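Local coordinates for protein member of s1p family of ribosomal proteins (Pyrococcus furiosus, PDB 5YH1) that binds manganese through its DHH domain, part of a longer protein, and is probably a nucleic-acid exonuclease, at residues A[229-233]-A[234-238]; A[30-33]-A[34-37]; A[213-216]-A[217-221]; A[239-242]-A[243-246]. All coordinates share one frame; numbering follows the deposited sequence.

Contact 1: residues A[229-233]-A[234-238]; sequences DRSKA and PEFYQ. With MN (manganese (II) ion), chain F.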
loop_
_atom_site.group_PDB
_atom_site.type_symbol
_atom_site.label_atom_id
_atom_site.label_comp_id
_atom_site.label_asym_id
_atom_site.label_seq_id
_atom_site.Cartn_x
_atom_site.Cartn_y
_atom_site.Cartn_z
ATOM N N ASP A 229 25.812 11.510 -1.508
ATOM C CA ASP A 229 25.561 12.395 -2.651
ATOM C C ASP A 229 26.778 12.634 -3.547
ATOM O O ASP A 229 26.678 13.383 -4.520
ATOM C CB ASP A 229 25.036 13.758 -2.163
ATOM C CG ASP A 229 23.516 13.833 -2.116
ATOM O OD1 ASP A 229 22.819 12.798 -2.273
ATOM O OD2 ASP A 229 23.015 14.951 -1.896
ATOM N N ARG A 230 27.915 12.010 -3.228
ATOM C CA ARG A 230 29.131 12.112 -4.047
ATOM C C ARG A 230 29.591 13.557 -4.231
ATOM O O ARG A 230 29.908 13.988 -5.329
ATOM C CB ARG A 230 28.926 11.441 -5.405
ATOM C CG ARG A 230 28.631 9.955 -5.312
ATOM C CD ARG A 230 27.997 9.435 -6.589
ATOM N NE ARG A 230 27.855 7.980 -6.528
ATOM C CZ ARG A 230 28.288 7.110 -7.443
ATOM N NH1 ARG A 230 28.893 7.510 -8.562
ATOM N NH2 ARG A 230 28.099 5.812 -7.238
ATOM N N SER A 231 29.621 14.292 -3.135
ATOM C CA SER A 231 30.096 15.666 -3.132
ATOM C C SER A 231 31.612 15.710 -3.329
ATOM O O SER A 231 32.340 14.913 -2.731
ATOM C CB SER A 231 29.738 16.333 -1.802
ATOM O OG SER A 231 30.338 17.608 -1.678
ATOM N N LYS A 232 32.063 16.641 -4.165
ATOM C CA LYS A 232 33.487 16.971 -4.297
ATOM C C LYS A 232 33.766 18.388 -3.771
ATOM O O LYS A 232 34.670 19.061 -4.265
ATOM C CB LYS A 232 33.931 16.893 -5.769
ATOM C CG LYS A 232 33.503 15.653 -6.543
ATOM C CD LYS A 232 34.049 14.382 -5.921
ATOM C CE LYS A 232 33.613 13.168 -6.728
ATOM N NZ LYS A 232 33.398 11.981 -5.854
ATOM N N ALA A 233 32.991 18.846 -2.788
ATOM C CA ALA A 233 33.150 20.200 -2.250
ATOM C C ALA A 233 34.356 20.289 -1.315
ATOM O O ALA A 233 34.613 19.365 -0.559
ATOM C CB ALA A 233 31.901 20.623 -1.492
ATOM N N PRO A 234 35.069 21.426 -1.324
ATOM C CA PRO A 234 36.108 21.668 -0.321
ATOM C C PRO A 234 35.614 21.484 1.115
ATOM O O PRO A 234 36.363 21.016 1.965
ATOM C CB PRO A 234 36.498 23.123 -0.574
ATOM C CG PRO A 234 36.275 23.299 -2.028
ATOM C CD PRO A 234 35.047 22.481 -2.347
ATOM N N GLU A 235 34.355 21.840 1.374
ATOM C CA GLU A 235 33.743 21.588 2.680
ATOM C C GLU A 235 33.728 20.100 3.020
ATOM O O GLU A 235 33.922 19.731 4.175
ATOM C CB GLU A 235 32.302 22.126 2.731
ATOM C CG GLU A 235 32.184 23.647 2.697
ATOM C CD GLU A 235 32.046 24.233 1.311
ATOM O OE1 GLU A 235 31.645 25.405 1.226
ATOM O OE2 GLU A 235 32.324 23.560 0.307
ATOM N N PHE A 236 33.495 19.256 2.014
ATOM C CA PHE A 236 33.353 17.809 2.227
ATOM C C PHE A 236 34.679 17.239 2.729
ATOM O O PHE A 236 34.720 16.463 3.689
ATOM C CB PHE A 236 32.889 17.117 0.933
ATOM C CG PHE A 236 32.949 15.608 0.964
ATOM C CD1 PHE A 236 32.189 14.879 1.870
ATOM C CD2 PHE A 236 33.734 14.914 0.047
ATOM C CE1 PHE A 236 32.227 13.493 1.883
ATOM C CE2 PHE A 236 33.777 13.517 0.051
ATOM C CZ PHE A 236 33.022 12.808 0.977
ATOM N N TYR A 237 35.765 17.671 2.100
ATOM C CA TYR A 237 37.082 17.131 2.420
ATOM C C TYR A 237 37.503 17.527 3.825
ATOM O O TYR A 237 38.221 16.785 4.471
ATOM C CB TYR A 237 38.098 17.510 1.333
ATOM C CG TYR A 237 37.700 16.904 -0.002
ATOM C CD1 TYR A 237 37.725 15.518 -0.193
ATOM C CD2 TYR A 237 37.251 17.696 -1.046
ATOM C CE1 TYR A 237 37.338 14.945 -1.403
ATOM C CE2 TYR A 237 36.863 17.130 -2.263
ATOM C CZ TYR A 237 36.911 15.755 -2.429
ATOM O OH TYR A 237 36.529 15.194 -3.631
ATOM N N GLN A 238 36.993 18.653 4.327
ATOM C CA GLN A 238 37.142 18.984 5.749
ATOM C C GLN A 238 36.234 18.117 6.624
ATOM O O GLN A 238 36.663 17.619 7.668
ATOM C CB GLN A 238 36.828 20.459 6.009
ATOM C CG GLN A 238 37.757 21.449 5.309
ATOM C CD GLN A 238 37.303 22.887 5.509
ATOM O OE1 GLN A 238 37.386 23.432 6.616
ATOM N NE2 GLN A 238 36.813 23.504 4.447
HETATM MN MN MN F . 20.917 15.454 -1.336
HETATM O O HOH W 1 20.088 13.451 -1.393
HETATM O O HOH W 2 20.546 15.245 -3.521
#
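Phe236 reaches back from the first turn of helix 234-245 onto the loop that leads into it. Its CB lies 3.7 Å from Ser231 OG and also rests on the carbonyl of Ala233. CG keeps near Ser231 O, which lies oblique to the ring, CD2 comes to 3.1 Å from Ser231 O, and CE2 follows along the same oxygen; chi1 of 169°, with CG trans to the backbone nitrogen, turns the ring back toward the loop. Beyond the two segments, Met201 of helix 199-210 touches both Phe236 and Ser231. Ala233 is the N-cap residue: its carbonyl oxygen receives Phe236 N at 2.8 Å, the donor standing well above the carbonyl plane, and more weakly Tyr237 N. Two residues earlier, Ser231 OG takes the N-H of Ala233 at 3.1 Å, an ST turn, while the hydroxyl is itself hydrogen-bonded to Glu196 O. On the outer side the phenol of Tyr237 reaches over Lys232, its OH 3.5 Å from the lysine CD, and the Lys232 carbonyl lies at the ring edge. Glu235 OE2 approaches Ala233 CB and is hydrogen-bonded to Tyr194 OH. At the start of the same loop, Arg230 ends helix 221-229 with a Schellman motif, directly after Asp229, whose OD2 binds manganese at 2.2 Å; two waters, Asp67, Asp137 and His163 complete the metal's shell.

Contact 2: residues A[30-33]-A[34-37]; sequences KSEV and LEAL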
loop_
_atom_site.group_PDB
_atom_site.type_symbol
_atom_site.label_atom_id
_atom_site.label_comp_id
_atom_site.label_asym_id
_atom_site.label_seq_id
_atom_site.Cartn_x
_atom_site.Cartn_y
_atom_site.Cartn_z
ATOM N N LYS A 30 35.566 25.458 7.393
ATOM C CA LYS A 30 35.663 26.783 6.771
ATOM C C LYS A 30 34.890 26.785 5.466
ATOM O O LYS A 30 35.048 25.877 4.649
ATOM C CB LYS A 30 37.121 27.181 6.470
ATOM C CG LYS A 30 38.124 26.892 7.583
ATOM C CD LYS A 30 39.122 28.038 7.766
ATOM C CE LYS A 30 40.458 27.570 8.339
ATOM N NZ LYS A 30 41.411 27.165 7.265
ATOM N N SER A 31 34.079 27.818 5.253
ATOM C CA SER A 31 33.209 27.882 4.088
ATOM C C SER A 31 32.592 29.271 3.954
ATOM O O SER A 31 31.846 29.705 4.829
ATOM C CB SER A 31 32.069 26.857 4.225
ATOM O OG SER A 31 31.118 26.992 3.175
ATOM N N GLU A 32 32.889 29.955 2.857
ATOM C CA GLU A 32 32.264 31.245 2.580
ATOM C C GLU A 32 30.768 31.083 2.294
ATOM O O GLU A 32 29.968 31.972 2.595
ATOM C CB GLU A 32 32.970 31.941 1.413
ATOM C CG GLU A 32 34.334 32.506 1.791
ATOM C CD GLU A 32 34.222 33.655 2.781
ATOM O OE1 GLU A 32 33.750 34.744 2.380
ATOM O OE2 GLU A 32 34.595 33.465 3.963
ATOM N N VAL A 33 30.398 29.942 1.721
ATOM C CA VAL A 33 28.992 29.642 1.452
ATOM C C VAL A 33 28.204 29.559 2.764
ATOM O O VAL A 33 27.190 30.230 2.919
ATOM C CB VAL A 33 28.838 28.372 0.603
ATOM C CG1 VAL A 33 27.368 27.995 0.450
ATOM C CG2 VAL A 33 29.459 28.605 -0.770
ATOM N N LEU A 34 28.691 28.783 3.722
ATOM C CA LEU A 34 28.020 28.693 5.014
ATOM C C LEU A 34 27.948 30.053 5.697
ATOM O O LEU A 34 26.898 30.410 6.248
ATOM C CB LEU A 34 28.701 27.692 5.929
ATOM C CG LEU A 34 28.455 26.227 5.565
ATOM C CD1 LEU A 34 29.340 25.325 6.401
ATOM C CD2 LEU A 34 26.986 25.846 5.743
ATOM N N GLU A 35 29.050 30.813 5.653
ATOM C CA GLU A 35 29.071 32.155 6.250
ATOM C C GLU A 35 27.980 33.023 5.651
ATOM O O GLU A 35 27.276 33.698 6.373
ATOM C CB GLU A 35 30.434 32.849 6.081
ATOM C CG GLU A 35 31.549 32.256 6.926
ATOM C CD GLU A 35 31.276 32.293 8.423
ATOM O OE1 GLU A 35 30.510 33.163 8.893
ATOM O OE2 GLU A 35 31.846 31.448 9.144
ATOM N N ALA A 36 27.841 32.993 4.337
ATOM C CA ALA A 36 26.791 33.749 3.668
ATOM C C ALA A 36 25.370 33.247 4.050
ATOM O O ALA A 36 24.419 34.029 4.067
ATOM C CB ALA A 36 27.003 33.714 2.155
ATOM N N LEU A 37 25.238 31.959 4.371
ATOM C CA LEU A 37 23.941 31.357 4.752
ATOM C C LEU A 37 23.628 31.492 6.238
ATOM O O LEU A 37 22.544 31.117 6.682
ATOM C CB LEU A 37 23.931 29.870 4.413
ATOM C CG LEU A 37 23.920 29.492 2.938
ATOM C CD1 LEU A 37 24.069 27.980 2.820
ATOM C CD2 LEU A 37 22.651 29.974 2.244
HETATM O O HOH W 3 34.115 29.670 7.461
#
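Ser31 OG is gripped from two sides: it accepts the N-H of Leu34 at 3.1 Å in an almost straight bond (174°), and it is hydrogen-bonded to Glu235 OE1 on helix 234-245. Ser31 is thus the N-cap of helix 32-53, its hydroxyl closing off an amide of the first turn that has no preceding helical carbonyl to use. The chi1 of 174° sets OG opposite the backbone nitrogen and brings it into line with the Leu34 N-H. The serine also meets the leucine side chain, its CB lying 3.8 Å from Leu34 CD1, so the cap carries an apolar contact beside the polar one; farther out, Leu34 packs on Phe27 and Tyr239. Behind the cap the regular helical ladder begins, with Glu35 N bound to Ser31 O at 3.1 Å, Ala36 N to Glu32 O at 2.9 Å and Leu37 N to Val33 O. Glu35 folds its CG against the Ser31 carbonyl, and the bend at chi2 carries the carboxylate round to a water that accepts from Ser31 N; the bond from this water to Glu35 OE2 is weak. Glu32 and Glu35 are both exposed on the outer side of the turn. On the buried side Val33, which touches Leu197 and Glu235, lies alongside Leu37 and points the same way, its CG1 4.1 Å from Leu37 CD1.

Contact 3: residues A[213-216]-A[217-221]; sequences EVED and RIKHL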
loop_
_atom_site.group_PDB
_atom_site.type_symbol
_atom_site.label_atom_id
_atom_site.label_comp_id
_atom_site.label_asym_id
_atom_site.label_seq_id
_atom_site.Cartn_x
_atom_site.Cartn_y
_atom_site.Cartn_z
ATOM N N GLU A 213 24.747 21.053 22.300
ATOM C CA GLU A 213 25.190 19.876 23.049
ATOM C C GLU A 213 25.337 18.591 22.234
ATOM O O GLU A 213 26.028 17.680 22.676
ATOM C CB GLU A 213 24.266 19.587 24.241
ATOM C CG GLU A 213 24.726 20.185 25.560
ATOM C CD GLU A 213 24.083 21.527 25.861
ATOM O OE1 GLU A 213 23.237 21.573 26.786
ATOM O OE2 GLU A 213 24.413 22.527 25.177
ATOM N N VAL A 214 24.690 18.485 21.074
ATOM C CA VAL A 214 24.769 17.236 20.296
ATOM C C VAL A 214 25.900 17.233 19.266
ATOM O O VAL A 214 26.058 16.263 18.526
ATOM C CB VAL A 214 23.420 16.871 19.618
ATOM C CG1 VAL A 214 22.317 16.786 20.662
ATOM C CG2 VAL A 214 23.054 17.847 18.509
ATOM N N GLU A 215 26.689 18.310 19.236
ATOM C CA GLU A 215 27.768 18.474 18.260
ATOM C C GLU A 215 28.667 17.245 18.132
ATOM O O GLU A 215 28.909 16.758 17.023
ATOM C CB GLU A 215 28.621 19.716 18.587
ATOM C CG GLU A 215 29.864 19.835 17.715
ATOM C CD GLU A 215 30.600 21.154 17.858
ATOM O OE1 GLU A 215 30.134 22.186 17.341
ATOM O OE2 GLU A 215 31.684 21.147 18.454
ATOM N N ASP A 216 29.169 16.747 19.254
ATOM C CA ASP A 216 30.146 15.657 19.217
ATOM C C ASP A 216 29.515 14.364 18.701
ATOM O O ASP A 216 30.167 13.574 18.029
ATOM C CB ASP A 216 30.780 15.437 20.592
ATOM C CG ASP A 216 31.787 16.534 20.970
ATOM O OD1 ASP A 216 32.208 17.342 20.111
ATOM O OD2 ASP A 216 32.172 16.579 22.149
ATOM N N ARG A 217 28.238 14.170 19.002
ATOM C CA ARG A 217 27.505 12.997 18.541
ATOM C C ARG A 217 27.298 12.987 17.023
ATOM O O ARG A 217 27.388 11.943 16.402
ATOM C CB ARG A 217 26.151 12.929 19.252
ATOM C CG ARG A 217 25.386 11.643 19.010
ATOM C CD ARG A 217 24.060 11.656 19.735
ATOM N NE ARG A 217 24.240 11.597 21.181
ATOM C CZ ARG A 217 24.553 10.498 21.870
ATOM N NH1 ARG A 217 24.728 9.324 21.266
ATOM N NH2 ARG A 217 24.695 10.578 23.186
ATOM N N ILE A 218 27.038 14.148 16.427
ATOM C CA ILE A 218 26.647 14.215 15.009
ATOM C C ILE A 218 27.667 14.817 14.044
ATOM O O ILE A 218 27.412 14.858 12.846
ATOM C CB ILE A 218 25.326 14.999 14.822
ATOM C CG1 ILE A 218 25.506 16.492 15.095
ATOM C CG2 ILE A 218 24.231 14.433 15.712
ATOM C CD1 ILE A 218 24.284 17.309 14.753
ATOM N N LYS A 219 28.815 15.283 14.536
ATOM C CA LYS A 219 29.746 16.031 13.671
ATOM C C LYS A 219 30.352 15.215 12.526
ATOM O O LYS A 219 30.880 15.789 11.573
ATOM C CB LYS A 219 30.850 16.717 14.485
ATOM C CG LYS A 219 31.737 15.782 15.279
ATOM C CD LYS A 219 32.587 16.575 16.245
ATOM C CE LYS A 219 33.495 15.663 17.053
ATOM N NZ LYS A 219 34.215 16.475 18.062
ATOM N N HIS A 220 30.262 13.889 12.610
ATOM C CA HIS A 220 30.659 12.995 11.506
ATOM C C HIS A 220 29.579 12.737 10.437
ATOM O O HIS A 220 29.868 12.153 9.379
ATOM C CB HIS A 220 31.123 11.653 12.075
ATOM C CG HIS A 220 30.007 10.809 12.606
ATOM N ND1 HIS A 220 29.352 11.093 13.784
ATOM C CD2 HIS A 220 29.415 9.703 12.104
ATOM C CE1 HIS A 220 28.414 10.189 13.993
ATOM N NE2 HIS A 220 28.433 9.333 12.988
ATOM N N LEU A 221 28.339 13.154 10.700
ATOM C CA LEU A 221 27.226 12.897 9.764
ATOM C C LEU A 221 27.420 13.524 8.396
ATOM O O LEU A 221 27.112 12.898 7.381
ATOM C CB LEU A 221 25.887 13.333 10.368
ATOM C CG LEU A 221 25.433 12.553 11.611
ATOM C CD1 LEU A 221 24.008 12.926 11.984
ATOM C CD2 LEU A 221 25.529 11.050 11.407
HETATM O O HOH W 4 27.317 15.284 21.498
#
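This is a one-turn helical contact, formed where a 3-10 segment runs into the short helix 215-218, between helix 199-210 and helix 221-229. Val214 O receives Ile218 N at 3.1 Å. The bonds from Ile218 N and Lys219 N to Glu215 O are both weak, as the turn gives way to a type I beta turn from Ile218 to Leu221. On the buried side Val214 CG2 and Ile218 CD1 meet at 4.0 Å, the two side chains slanting across each other, while Ile218 also packs on Thr77, Thr204 and Ala207. On the outer side Asp216 and Lys219 lie side by side in a salt bridge, NZ 3.0 Å from OD1 and well above the carboxylate plane. With chi1 at 61°, Lys219 CG is wedged between the backbone nitrogen and the carbonyl carbon; from there the extended chain runs past Glu215 O to the aspartate. Glu215 does not join this pair; its OE1 is salt-bridged to Arg208. A water bridges Glu213 O and Arg217 N, binding the latter at 2.9 Å. The arrangement is that of a short helical connection ending in a type I turn, here joining two helices of the DHH domain away from the metal site.

Contact 4: residues A[239-242]-A[243-246]; sequences YLEY and AKEK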
loop_
_atom_site.group_PDB
_atom_site.type_symbol
_atom_site.label_atom_id
_atom_site.label_comp_id
_atom_site.label_asym_id
_atom_site.label_seq_id
_atom_site.Cartn_x
_atom_site.Cartn_y
_atom_site.Cartn_z
ATOM N N TYR A 239 34.968 17.971 6.224
ATOM C CA TYR A 239 34.005 17.182 7.012
ATOM C C TYR A 239 34.513 15.744 7.229
ATOM O O TYR A 239 34.302 15.165 8.282
ATOM C CB TYR A 239 32.618 17.156 6.344
ATOM C CG TYR A 239 31.753 18.385 6.576
ATOM C CD1 TYR A 239 31.411 18.786 7.864
ATOM C CD2 TYR A 239 31.248 19.122 5.508
ATOM C CE1 TYR A 239 30.605 19.887 8.085
ATOM C CE2 TYR A 239 30.436 20.236 5.720
ATOM C CZ TYR A 239 30.118 20.611 7.011
ATOM O OH TYR A 239 29.327 21.720 7.242
ATOM N N LEU A 240 35.186 15.184 6.234
ATOM C CA LEU A 240 35.755 13.832 6.337
ATOM C C LEU A 240 36.658 13.599 7.553
ATOM O O LEU A 240 36.738 12.479 8.074
ATOM C CB LEU A 240 36.560 13.504 5.082
ATOM C CG LEU A 240 35.771 13.150 3.823
ATOM C CD1 LEU A 240 36.749 12.976 2.666
ATOM C CD2 LEU A 240 34.935 11.885 4.014
ATOM N N GLU A 241 37.354 14.642 7.990
ATOM C CA GLU A 241 38.251 14.533 9.136
ATOM C C GLU A 241 37.518 14.154 10.424
ATOM O O GLU A 241 38.066 13.435 11.260
ATOM C CB GLU A 241 39.042 15.836 9.306
ATOM C CG GLU A 241 40.107 16.030 8.235
ATOM C CD GLU A 241 41.296 15.114 8.468
ATOM O OE1 GLU A 241 42.074 15.395 9.408
ATOM O OE2 GLU A 241 41.434 14.101 7.741
ATOM N N TYR A 242 36.272 14.606 10.584
ATOM C CA TYR A 242 35.485 14.241 11.771
ATOM C C TYR A 242 35.094 12.763 11.774
ATOM O O TYR A 242 34.945 12.157 12.833
ATOM C CB TYR A 242 34.222 15.089 11.874
ATOM C CG TYR A 242 34.490 16.555 12.119
ATOM C CD1 TYR A 242 34.807 17.021 13.390
ATOM C CD2 TYR A 242 34.421 17.469 11.082
ATOM C CE1 TYR A 242 35.053 18.363 13.613
ATOM C CE2 TYR A 242 34.667 18.803 11.296
ATOM C CZ TYR A 242 34.983 19.244 12.560
ATOM O OH TYR A 242 35.211 20.584 12.756
ATOM N N ALA A 243 34.912 12.194 10.586
ATOM C CA ALA A 243 34.617 10.771 10.458
ATOM C C ALA A 243 35.874 9.973 10.788
ATOM O O ALA A 243 35.808 8.973 11.495
ATOM C CB ALA A 243 34.124 10.440 9.050
ATOM N N LYS A 244 37.016 10.419 10.273
ATOM C CA LYS A 244 38.292 9.756 10.582
ATOM C C LYS A 244 38.571 9.656 12.082
ATOM O O LYS A 244 38.966 8.596 12.561
ATOM C CB LYS A 244 39.453 10.426 9.843
ATOM C CG LYS A 244 39.782 9.697 8.557
ATOM C CD LYS A 244 39.763 10.568 7.325
ATOM C CE LYS A 244 39.721 9.667 6.105
ATOM N NZ LYS A 244 39.953 10.383 4.834
ATOM N N GLU A 245 38.314 10.735 12.817
ATOM C CA GLU A 245 38.463 10.740 14.275
ATOM C C GLU A 245 37.671 9.628 14.951
ATOM O O GLU A 245 38.084 9.144 15.996
ATOM C CB GLU A 245 38.018 12.080 14.873
ATOM C CG GLU A 245 38.980 13.231 14.643
ATOM C CD GLU A 245 38.382 14.596 14.986
ATOM O OE1 GLU A 245 37.396 14.669 15.769
ATOM O OE2 GLU A 245 38.908 15.604 14.453
ATOM N N LYS A 246 36.530 9.246 14.376
ATOM C CA LYS A 246 35.714 8.160 14.931
ATOM C C LYS A 246 36.009 6.791 14.319
ATOM O O LYS A 246 35.285 5.843 14.585
ATOM C CB LYS A 246 34.217 8.474 14.785
ATOM C CG LYS A 246 33.793 9.711 15.555
ATOM C CD LYS A 246 32.285 9.819 15.730
ATOM C CE LYS A 246 31.910 11.234 16.152
ATOM N NZ LYS A 246 30.506 11.372 16.621
HETATM O O HOH W 5 34.871 13.412 15.113
#
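Ala243 and Leu240 form the close-packed side of this last stretch of helix 234-245. Ala243 CB sits 3.5 Å from Leu240 O, and both side chains rest on Ala223 of helix 221-229 and Leu253 of helix 250-267. Leu240 O takes Lys244 N at 3.0 Å in the plane of its carbonyl and, weakly, Ala243 N as well; Glu245 N bonds to Glu241 O at 3.1 Å. Tyr239, on the inner side too, gives its hydroxyl to a hydrogen bond with Glu205. The outward side is looser. Glu241, bent at chi2 (-74°), and Lys244 slant past each other with OE2 3.9 Å from the lysine CD, but their charged ends stay 4.9 Å apart (Glu241 OE2 to Lys244 NZ), and the ammonium makes its salt bridge with Glu250 instead. Glu245 runs out beyond CG in an extended chain. A water donates to its OE1 at 2.9 Å and to Tyr242 O at 2.6 Å, bridging carboxylate and carbonyl near the helix end; the same water lies in the plane of the Tyr242 ring, at its edge. The phenol OH goes on to Leu28 O, while Lys246 NZ reaches Asp216 O. This is the C-terminal end of an amphipathic helix, with an alanine and a leucine facing neighbouring helices and charged residues along its outer side.

Contacts 1 and 4 are successive parts of one helix, 234-245, with centres 13 Å apart: the first includes the manganese ligand Asp229 and the helix start, the second the end of the helix, about three turns from that start. Contact 2 is tied to the start of that helix, Glu235 OE1 lying 2.6 Å from Ser31 OG and Gln238 OE1 2.8 Å from Lys30 N, and also touches contact 4 where Leu34 CD1 meets Tyr239 OH at 3.7 Å. At the far end, Lys246 NZ joins contact 4 to contact 3 at 2.6 Å from Asp216 O. Contact 3 lies away from the metal site, whereas the side chain of Leu37 in contact 2 is about 14 Å from the manganese.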